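Local coordinates for protein diacylglycerol kinase (Bacillus anthracis, PDB 3S40) that probably phosphorylates diacylglycerol or a related lipid with ATP, as a bacterial member of the diacylglycerol kinase family, at residues D102-P110 with T294-V302; L198-Y206 with S212-D220. All blocks are in the same frame, centred on the assembly; numbering follows the deposited sequence.

Contact 1 ties helix 102-106 and its exit loop, in the catalytic domain, to the end of the last strand and the C-terminal tail. Contact 2 lies within the beta-sandwich domain, between 198-206 and 212-220. The contact centres are about 15 Å apart. They meet where the domains face each other: Thr106 OG1 lies 3.0 Å from Glu205 N, a probable hydrogen bond, and Asp102 O packs 3.6 Å from Tyr206 CB. Asp102 also accepts bonds from Gly208 and Gly209, in the hairpin between the segments of contact 2. Helix 102-106 thus also packs on contact 2. Asp102 N donates to Asp73 of the GGDGT motif, which in this family probably belongs to the nearby nucleotide site.

Contact 1: residues D102-P110 with T294-V302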
loop_
_atom_site.group_PDB
_atom_site.type_symbol
_atom_site.label_atom_id
_atom_site.label_comp_id
_atom_site.label_asym_id
_atom_site.label_seq_id
_atom_site.Cartn_x
_atom_site.Cartn_y
_atom_site.Cartn_z
ATOM N N ASP A 102 4.667 -5.104 -0.916
ATOM C CA ASP A 102 3.287 -5.346 -0.521
ATOM C C ASP A 102 2.271 -4.822 -1.515
ATOM O O ASP A 102 1.344 -5.544 -1.925
ATOM C CB ASP A 102 3.024 -4.745 0.856
ATOM C CG ASP A 102 3.533 -5.633 1.971
ATOM O OD1 ASP A 102 3.581 -6.861 1.745
ATOM O OD2 ASP A 102 3.882 -5.109 3.051
ATOM N N PHE A 103 2.419 -3.566 -1.920
ATOM C CA PHE A 103 1.418 -3.078 -2.843
ATOM C C PHE A 103 1.494 -3.662 -4.258
ATOM O O PHE A 103 0.459 -3.838 -4.915
ATOM C CB PHE A 103 1.256 -1.555 -2.846
ATOM C CG PHE A 103 -0.165 -1.166 -3.044
ATOM C CD1 PHE A 103 -1.049 -1.208 -1.975
ATOM C CD2 PHE A 103 -0.649 -0.890 -4.315
ATOM C CE1 PHE A 103 -2.387 -0.917 -2.151
ATOM C CE2 PHE A 103 -1.979 -0.602 -4.507
ATOM C CZ PHE A 103 -2.857 -0.616 -3.424
ATOM N N SER A 104 2.697 -3.979 -4.713
ATOM C CA SER A 104 2.856 -4.633 -5.996
ATOM C C SER A 104 2.149 -5.984 -5.943
ATOM O O SER A 104 1.467 -6.394 -6.906
ATOM C CB SER A 104 4.353 -4.755 -6.394
ATOM O OG SER A 104 4.967 -5.932 -5.875
ATOM N N ARG A 105 2.258 -6.674 -4.813
ATOM C CA ARG A 105 1.535 -7.951 -4.680
ATOM C C ARG A 105 0.027 -7.763 -4.706
ATOM O O ARG A 105 -0.702 -8.564 -5.279
ATOM C CB ARG A 105 1.938 -8.702 -3.413
ATOM C CG ARG A 105 3.366 -9.229 -3.465
ATOM C CD ARG A 105 3.770 -9.792 -2.120
ATOM N NE ARG A 105 5.217 -9.832 -1.973
ATOM C CZ ARG A 105 5.960 -10.880 -2.300
ATOM N NH1 ARG A 105 7.276 -10.828 -2.136
ATOM N NH2 ARG A 105 5.379 -11.973 -2.792
ATOM N N THR A 106 -0.442 -6.689 -4.093
ATOM C CA THR A 106 -1.870 -6.417 -4.083
ATOM C C THR A 106 -2.408 -6.340 -5.529
ATOM O O THR A 106 -3.509 -6.823 -5.836
ATOM C CB THR A 106 -2.156 -5.130 -3.277
ATOM O OG1 THR A 106 -1.910 -5.388 -1.885
ATOM C CG2 THR A 106 -3.602 -4.690 -3.453
ATOM N N LEU A 107 -1.593 -5.775 -6.416
ATOM C CA LEU A 107 -1.956 -5.565 -7.825
ATOM C C LEU A 107 -1.651 -6.793 -8.667
ATOM O O LEU A 107 -1.882 -6.795 -9.881
ATOM C CB LEU A 107 -1.221 -4.341 -8.406
ATOM C CG LEU A 107 -1.482 -3.018 -7.670
ATOM C CD1 LEU A 107 -0.564 -1.882 -8.216
ATOM C CD2 LEU A 107 -2.947 -2.609 -7.738
ATOM N N GLY A 108 -1.142 -7.837 -8.015
ATOM C CA GLY A 108 -0.877 -9.098 -8.687
ATOM C C GLY A 108 0.328 -9.020 -9.608
ATOM O O GLY A 108 0.517 -9.842 -10.510
ATOM N N VAL A 109 1.158 -8.019 -9.379
ATOM C CA VAL A 109 2.354 -7.842 -10.192
ATOM C C VAL A 109 3.362 -8.968 -9.978
ATOM O O VAL A 109 3.736 -9.253 -8.847
ATOM C CB VAL A 109 3.051 -6.525 -9.875
ATOM C CG1 VAL A 109 4.362 -6.433 -10.654
ATOM C CG2 VAL A 109 2.110 -5.327 -10.175
ATOM N N PRO A 110 3.811 -9.603 -11.072
ATOM C CA PRO A 110 4.848 -10.642 -10.997
ATOM C C PRO A 110 6.039 -10.146 -10.188
ATOM O O PRO A 110 6.444 -8.989 -10.339
ATOM C CB PRO A 110 5.270 -10.814 -12.456
ATOM C CG PRO A 110 4.057 -10.448 -13.244
ATOM C CD PRO A 110 3.322 -9.392 -12.451
ATOM N N THR A 294 -5.188 5.610 -10.324
ATOM C CA THR A 294 -5.267 4.533 -11.291
ATOM C C THR A 294 -3.902 3.836 -11.312
ATOM O O THR A 294 -2.852 4.495 -11.319
ATOM C CB THR A 294 -5.611 5.056 -12.706
ATOM O OG1 THR A 294 -4.569 5.932 -13.159
ATOM C CG2 THR A 294 -6.935 5.823 -12.682
HETATM N N MSE A 295 -3.919 2.508 -11.362
HETATM C CA MSE A 295 -2.694 1.742 -11.318
HETATM C C MSE A 295 -2.685 0.604 -12.326
HETATM O O MSE A 295 -3.717 0.003 -12.635
HETATM C CB MSE A 295 -2.466 1.216 -9.899
HETATM C CG MSE A 295 -2.542 2.312 -8.864
HETATM SE SE MSE A 295 -1.630 1.965 -7.174
HETATM C CE MSE A 295 0.201 1.713 -7.817
ATOM N N ILE A 296 -1.502 0.319 -12.846
ATOM C CA ILE A 296 -1.288 -0.856 -13.670
ATOM C C ILE A 296 -1.441 -2.084 -12.789
ATOM O O ILE A 296 -0.940 -2.112 -11.669
ATOM C CB ILE A 296 0.128 -0.865 -14.270
ATOM C CG1 ILE A 296 0.273 0.241 -15.319
ATOM C CG2 ILE A 296 0.437 -2.243 -14.882
ATOM C CD1 ILE A 296 -0.529 0.008 -16.598
ATOM N N TYR A 297 -2.107 -3.114 -13.287
ATOM C CA TYR A 297 -2.231 -4.325 -12.494
ATOM C C TYR A 297 -2.284 -5.557 -13.391
ATOM O O TYR A 297 -2.214 -5.442 -14.624
ATOM C CB TYR A 297 -3.488 -4.243 -11.605
ATOM C CG TYR A 297 -4.778 -4.486 -12.371
ATOM C CD1 TYR A 297 -5.522 -5.633 -12.151
ATOM C CD2 TYR A 297 -5.235 -3.571 -13.326
ATOM C CE1 TYR A 297 -6.697 -5.868 -12.840
ATOM C CE2 TYR A 297 -6.406 -3.788 -14.027
ATOM C CZ TYR A 297 -7.135 -4.956 -13.772
ATOM O OH TYR A 297 -8.298 -5.224 -14.447
ATOM N N ASN A 298 -2.438 -6.728 -12.763
ATOM C CA ASN A 298 -2.412 -8.007 -13.472
ATOM C C ASN A 298 -3.773 -8.683 -13.416
ATOM O O ASN A 298 -4.116 -9.283 -12.403
ATOM C CB ASN A 298 -1.379 -8.935 -12.842
ATOM C CG ASN A 298 -1.144 -10.180 -13.669
ATOM O OD1 ASN A 298 -1.787 -10.379 -14.708
ATOM N ND2 ASN A 298 -0.210 -11.028 -13.222
ATOM N N PRO A 299 -4.555 -8.594 -14.501
ATOM C CA PRO A 299 -5.895 -9.193 -14.460
ATOM C C PRO A 299 -5.840 -10.732 -14.479
ATOM O O PRO A 299 -6.804 -11.381 -14.095
ATOM C CB PRO A 299 -6.569 -8.652 -15.734
ATOM C CG PRO A 299 -5.584 -7.695 -16.364
ATOM C CD PRO A 299 -4.237 -8.057 -15.833
ATOM N N ALA A 300 -4.714 -11.304 -14.895
ATOM C CA ALA A 300 -4.551 -12.760 -14.890
ATOM C C ALA A 300 -4.443 -13.316 -13.473
ATOM O O ALA A 300 -4.623 -14.512 -13.245
ATOM C CB ALA A 300 -3.332 -13.153 -15.696
ATOM N N VAL A 301 -4.139 -12.437 -12.526
ATOM C CA VAL A 301 -3.981 -12.816 -11.133
ATOM C C VAL A 301 -4.990 -12.085 -10.236
ATOM O O VAL A 301 -5.401 -12.600 -9.195
ATOM C CB VAL A 301 -2.535 -12.537 -10.656
ATOM C CG1 VAL A 301 -2.408 -12.714 -9.149
ATOM C CG2 VAL A 301 -1.544 -13.443 -11.397
ATOM N N VAL A 302 -5.405 -10.894 -10.652
ATOM C CA VAL A 302 -6.230 -10.041 -9.798
ATOM C C VAL A 302 -7.067 -9.062 -10.621
ATOM O O VAL A 302 -8.272 -9.251 -10.805
ATOM C CB VAL A 302 -5.346 -9.229 -8.827
ATOM C CG1 VAL A 302 -5.178 -7.803 -9.331
ATOM C CG2 VAL A 302 -5.934 -9.236 -7.437
#
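Two hydrogen bonds fasten Asn298 to the loop that leaves helix 102-106. Its backbone N donates to Leu107 O at 2.9 Å, nearly in line with the carbonyl bond (C=O...N 179°). Its side-chain ND2 donates to Gly108 O at 3.0 Å. That oxygen lies close to the amide plane, while the nitrogen is tilted from the plane of the Gly108 carbonyl. CG stands anti to the backbone N (chi1 -170°), which carries the amide over to the loop. The other end of the amide turns back on its own chain: OD1 accepts from Ala300 N, from above the carbonyl plane, and closes an Asx turn. The amide is thus held at both ends, which fixes its rotation.

Gly108 ends the helix in a Schellman motif, with positive phi. Val301 CG1 comes to 4.0 Å from Gly108 CA. Val302 CG1 packs 3.5 Å from Leu107 O.

The apolar part lies on the strand side. Leu107 CD1 sits 3.7 Å from Met295 CE and 3.5 Å from Ile296 O. Leu107 and selenomethionine Met295 cross at about a right angle. The SE of Met295 approaches Phe103 CE2 at 3.7 Å, an oblique Met-aromatic contact.

Around this pair, Val128 of strand 125-133 touches both Phe103 and Met295. Strand 284-296 bonds to Lys126 of strand 125-133 and, through Thr294 and Ile296, to Leu92 of strand 91-96. Helix 113-120 packs on Pro110 and Asn298 through Leu119. The end of strand 284-296 thus joins its own antiparallel sheet to outer strand 91-96 of the parallel sheet, and helix 102-106 packs against this junction.

Contact 2: residues L198-Y206 with S212-D220; sequences LVMVGNGEY and SFIPNVKCD
The end of strand 198-202 and the loop that follows the hairpin 206-211 pack together in the beta-sandwich domain. Glu205 carries most of the polar contact. Its extended chain passes Val217 O with CG and crosses Lys218 obliquely. OE1 accepts from Cys219 N at 2.8 Å through its anti lone pair, with a nearly straight N-H...O angle of 165°. Water 2 donates to OE1 and to Asp220 OD1, 4.5 Å apart, and may ease the repulsion between the carboxylates. Asp220 OD2 is also in a salt bridge with Lys126. Water 1 lies 2.8 Å from both Asn203 OD1 and Lys218 O and can donate to either, though more acceptors than protons are in reach. Asn203 ND2 is bonded to Leu139 O and Asp129 O.

At the hairpin end, Ser212 N donates to Glu205 O at 2.9 Å, almost straight but from above the carbonyl plane. Ser212 OG lies anti to its own N (chi1 167°) and accepts from Ile214 N, forming an ST turn.

The apolar side is led by selenomethionine Met200. Its SE meets the edge of the Phe213 ring, 3.7 Å from CZ. Ile214 CD1 lies 4.1 Å from both Gly202 CA and Met200 CE. Val217 CG2 rests 3.5 Å from Gly204 O. Phe213 also stacks edge-to-face with Phe237.

The connection, with a type II turn at 214-217, links antiparallel neighbours 198-202 and 224-230 of the YegS C-terminal, NAD kinase-like beta sandwich.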
loop_
_atom_site.group_PDB
_atom_site.type_symbol
_atom_site.label_atom_id
_atom_site.label_comp_id
_atom_site.label_asym_id
_atom_site.label_seq_id
_atom_site.Cartn_x
_atom_site.Cartn_y
_atom_site.Cartn_z
ATOM N N LEU A 198 -3.940 -4.803 19.736
ATOM C CA LEU A 198 -3.588 -4.311 18.406
ATOM C C LEU A 198 -4.798 -3.727 17.672
ATOM O O LEU A 198 -5.882 -4.308 17.675
ATOM C CB LEU A 198 -2.969 -5.441 17.580
ATOM C CG LEU A 198 -2.726 -5.161 16.097
ATOM C CD1 LEU A 198 -1.452 -4.348 15.898
ATOM C CD2 LEU A 198 -2.651 -6.455 15.323
ATOM N N VAL A 199 -4.618 -2.571 17.049
ATOM C CA VAL A 199 -5.675 -1.992 16.231
ATOM C C VAL A 199 -5.155 -1.672 14.845
ATOM O O VAL A 199 -4.125 -1.020 14.691
ATOM C CB VAL A 199 -6.238 -0.711 16.842
ATOM C CG1 VAL A 199 -7.344 -0.155 15.958
ATOM C CG2 VAL A 199 -6.753 -0.986 18.261
HETATM N N MSE A 200 -5.872 -2.129 13.831
HETATM C CA MSE A 200 -5.463 -1.824 12.479
HETATM C C MSE A 200 -6.562 -1.504 11.498
HETATM O O MSE A 200 -7.688 -2.004 11.598
HETATM C CB MSE A 200 -4.582 -2.914 11.940
HETATM C CG MSE A 200 -3.177 -2.650 12.342
HETATM SE SE MSE A 200 -2.106 -4.006 11.655
HETATM C CE MSE A 200 -2.722 -3.942 9.766
ATOM N N VAL A 201 -6.189 -0.653 10.549
ATOM C CA VAL A 201 -7.054 -0.198 9.489
ATOM C C VAL A 201 -6.360 -0.533 8.185
ATOM O O VAL A 201 -5.308 0.006 7.882
ATOM C CB VAL A 201 -7.280 1.317 9.589
ATOM C CG1 VAL A 201 -8.341 1.760 8.596
ATOM C CG2 VAL A 201 -7.699 1.667 10.996
ATOM N N GLY A 202 -6.948 -1.445 7.421
ATOM C CA GLY A 202 -6.296 -1.981 6.241
ATOM C C GLY A 202 -6.918 -1.565 4.926
ATOM O O GLY A 202 -8.133 -1.402 4.812
ATOM N N ASN A 203 -6.067 -1.412 3.920
ATOM C CA ASN A 203 -6.502 -1.082 2.578
ATOM C C ASN A 203 -5.870 -2.027 1.582
ATOM O O ASN A 203 -6.514 -2.463 0.644
ATOM C CB ASN A 203 -6.115 0.350 2.209
ATOM C CG ASN A 203 -6.724 0.786 0.884
ATOM O OD1 ASN A 203 -7.925 0.647 0.662
ATOM N ND2 ASN A 203 -5.888 1.295 -0.011
ATOM N N GLY A 204 -4.593 -2.329 1.793
ATOM C CA GLY A 204 -3.864 -3.245 0.939
ATOM C C GLY A 204 -4.104 -4.700 1.296
ATOM O O GLY A 204 -4.481 -5.034 2.418
ATOM N N GLU A 205 -3.857 -5.576 0.331
ATOM C CA GLU A 205 -4.247 -6.975 0.445
ATOM C C GLU A 205 -3.065 -7.850 0.862
ATOM O O GLU A 205 -3.205 -9.049 1.031
ATOM C CB GLU A 205 -4.923 -7.411 -0.872
ATOM C CG GLU A 205 -6.053 -6.412 -1.256
ATOM C CD GLU A 205 -6.737 -6.690 -2.604
ATOM O OE1 GLU A 205 -7.369 -5.761 -3.169
ATOM O OE2 GLU A 205 -6.649 -7.826 -3.101
ATOM N N TYR A 206 -1.906 -7.219 1.066
ATOM C CA TYR A 206 -0.705 -7.924 1.477
ATOM C C TYR A 206 0.005 -7.134 2.555
ATOM O O TYR A 206 -0.020 -5.911 2.549
ATOM C CB TYR A 206 0.250 -8.117 0.288
ATOM C CG TYR A 206 -0.154 -9.251 -0.600
ATOM C CD1 TYR A 206 0.486 -10.480 -0.516
ATOM C CD2 TYR A 206 -1.205 -9.111 -1.497
ATOM C CE1 TYR A 206 0.111 -11.533 -1.319
ATOM C CE2 TYR A 206 -1.577 -10.158 -2.306
ATOM C CZ TYR A 206 -0.928 -11.369 -2.210
ATOM O OH TYR A 206 -1.311 -12.420 -3.024
ATOM N N SER A 212 -2.505 -10.310 3.568
ATOM C CA SER A 212 -2.935 -9.646 4.784
ATOM C C SER A 212 -3.692 -10.615 5.680
ATOM O O SER A 212 -4.521 -11.397 5.203
ATOM C CB SER A 212 -3.847 -8.467 4.425
ATOM O OG SER A 212 -4.517 -7.965 5.563
ATOM N N PHE A 213 -3.426 -10.546 6.983
ATOM C CA PHE A 213 -4.185 -11.338 7.949
ATOM C C PHE A 213 -5.606 -10.801 8.196
ATOM O O PHE A 213 -6.402 -11.433 8.894
ATOM C CB PHE A 213 -3.409 -11.451 9.268
ATOM C CG PHE A 213 -2.997 -10.122 9.856
ATOM C CD1 PHE A 213 -3.947 -9.283 10.429
ATOM C CD2 PHE A 213 -1.666 -9.727 9.854
ATOM C CE1 PHE A 213 -3.589 -8.075 10.987
ATOM C CE2 PHE A 213 -1.286 -8.505 10.410
ATOM C CZ PHE A 213 -2.248 -7.677 10.981
ATOM N N ILE A 214 -5.930 -9.641 7.629
ATOM C CA ILE A 214 -7.301 -9.114 7.690
ATOM C C ILE A 214 -8.150 -9.750 6.588
ATOM O O ILE A 214 -7.857 -9.593 5.398
ATOM C CB ILE A 214 -7.327 -7.574 7.548
ATOM C CG1 ILE A 214 -6.402 -6.922 8.578
ATOM C CG2 ILE A 214 -8.766 -7.006 7.671
ATOM C CD1 ILE A 214 -6.332 -5.385 8.465
ATOM N N PRO A 215 -9.210 -10.478 6.976
ATOM C CA PRO A 215 -10.013 -11.199 5.981
ATOM C C PRO A 215 -10.752 -10.268 5.024
ATOM O O PRO A 215 -11.297 -9.243 5.421
ATOM C CB PRO A 215 -11.013 -12.002 6.837
ATOM C CG PRO A 215 -10.393 -12.061 8.193
ATOM C CD PRO A 215 -9.687 -10.736 8.343
ATOM N N ASN A 216 -10.755 -10.651 3.754
ATOM C CA ASN A 216 -11.373 -9.875 2.688
ATOM C C ASN A 216 -11.062 -8.375 2.621
ATOM O O ASN A 216 -11.881 -7.608 2.140
ATOM C CB ASN A 216 -12.895 -10.081 2.650
ATOM C CG ASN A 216 -13.487 -9.760 1.274
ATOM O OD1 ASN A 216 -12.898 -10.103 0.241
ATOM N ND2 ASN A 216 -14.639 -9.083 1.254
ATOM N N VAL A 217 -9.899 -7.937 3.078
ATOM C CA VAL A 217 -9.533 -6.546 2.821
ATOM C C VAL A 217 -9.287 -6.412 1.303
ATOM O O VAL A 217 -8.767 -7.329 0.687
ATOM C CB VAL A 217 -8.290 -6.127 3.631
ATOM C CG1 VAL A 217 -7.171 -7.147 3.442
ATOM C CG2 VAL A 217 -7.842 -4.718 3.255
ATOM N N LYS A 218 -9.707 -5.300 0.704
ATOM C CA LYS A 218 -9.553 -5.068 -0.735
ATOM C C LYS A 218 -9.121 -3.630 -0.954
ATOM O O LYS A 218 -9.615 -2.731 -0.259
ATOM C CB LYS A 218 -10.877 -5.252 -1.475
ATOM C CG LYS A 218 -11.476 -6.640 -1.425
ATOM C CD LYS A 218 -10.752 -7.598 -2.354
ATOM C CE LYS A 218 -11.436 -8.961 -2.309
ATOM N NZ LYS A 218 -10.738 -10.014 -3.106
ATOM N N CYS A 219 -8.229 -3.393 -1.922
ATOM C CA CYS A 219 -7.743 -2.030 -2.128
ATOM C C CYS A 219 -8.743 -1.143 -2.891
ATOM O O CYS A 219 -8.555 0.071 -2.980
ATOM C CB CYS A 219 -6.397 -2.031 -2.871
ATOM S SG CYS A 219 -6.516 -2.608 -4.597
ATOM N N ASP A 220 -9.789 -1.748 -3.453
ATOM C CA ASP A 220 -10.711 -1.024 -4.340
ATOM C C ASP A 220 -12.209 -1.268 -4.060
ATOM O O ASP A 220 -13.044 -1.071 -4.953
ATOM C CB ASP A 220 -10.423 -1.395 -5.800
ATOM C CG ASP A 220 -10.565 -2.889 -6.056
ATOM O OD1 ASP A 220 -10.840 -3.628 -5.082
ATOM O OD2 ASP A 220 -10.401 -3.329 -7.219
HETATM O O HOH W 1 -10.440 -0.042 -0.325
HETATM O O HOH W 2 -9.428 -5.941 -5.361
#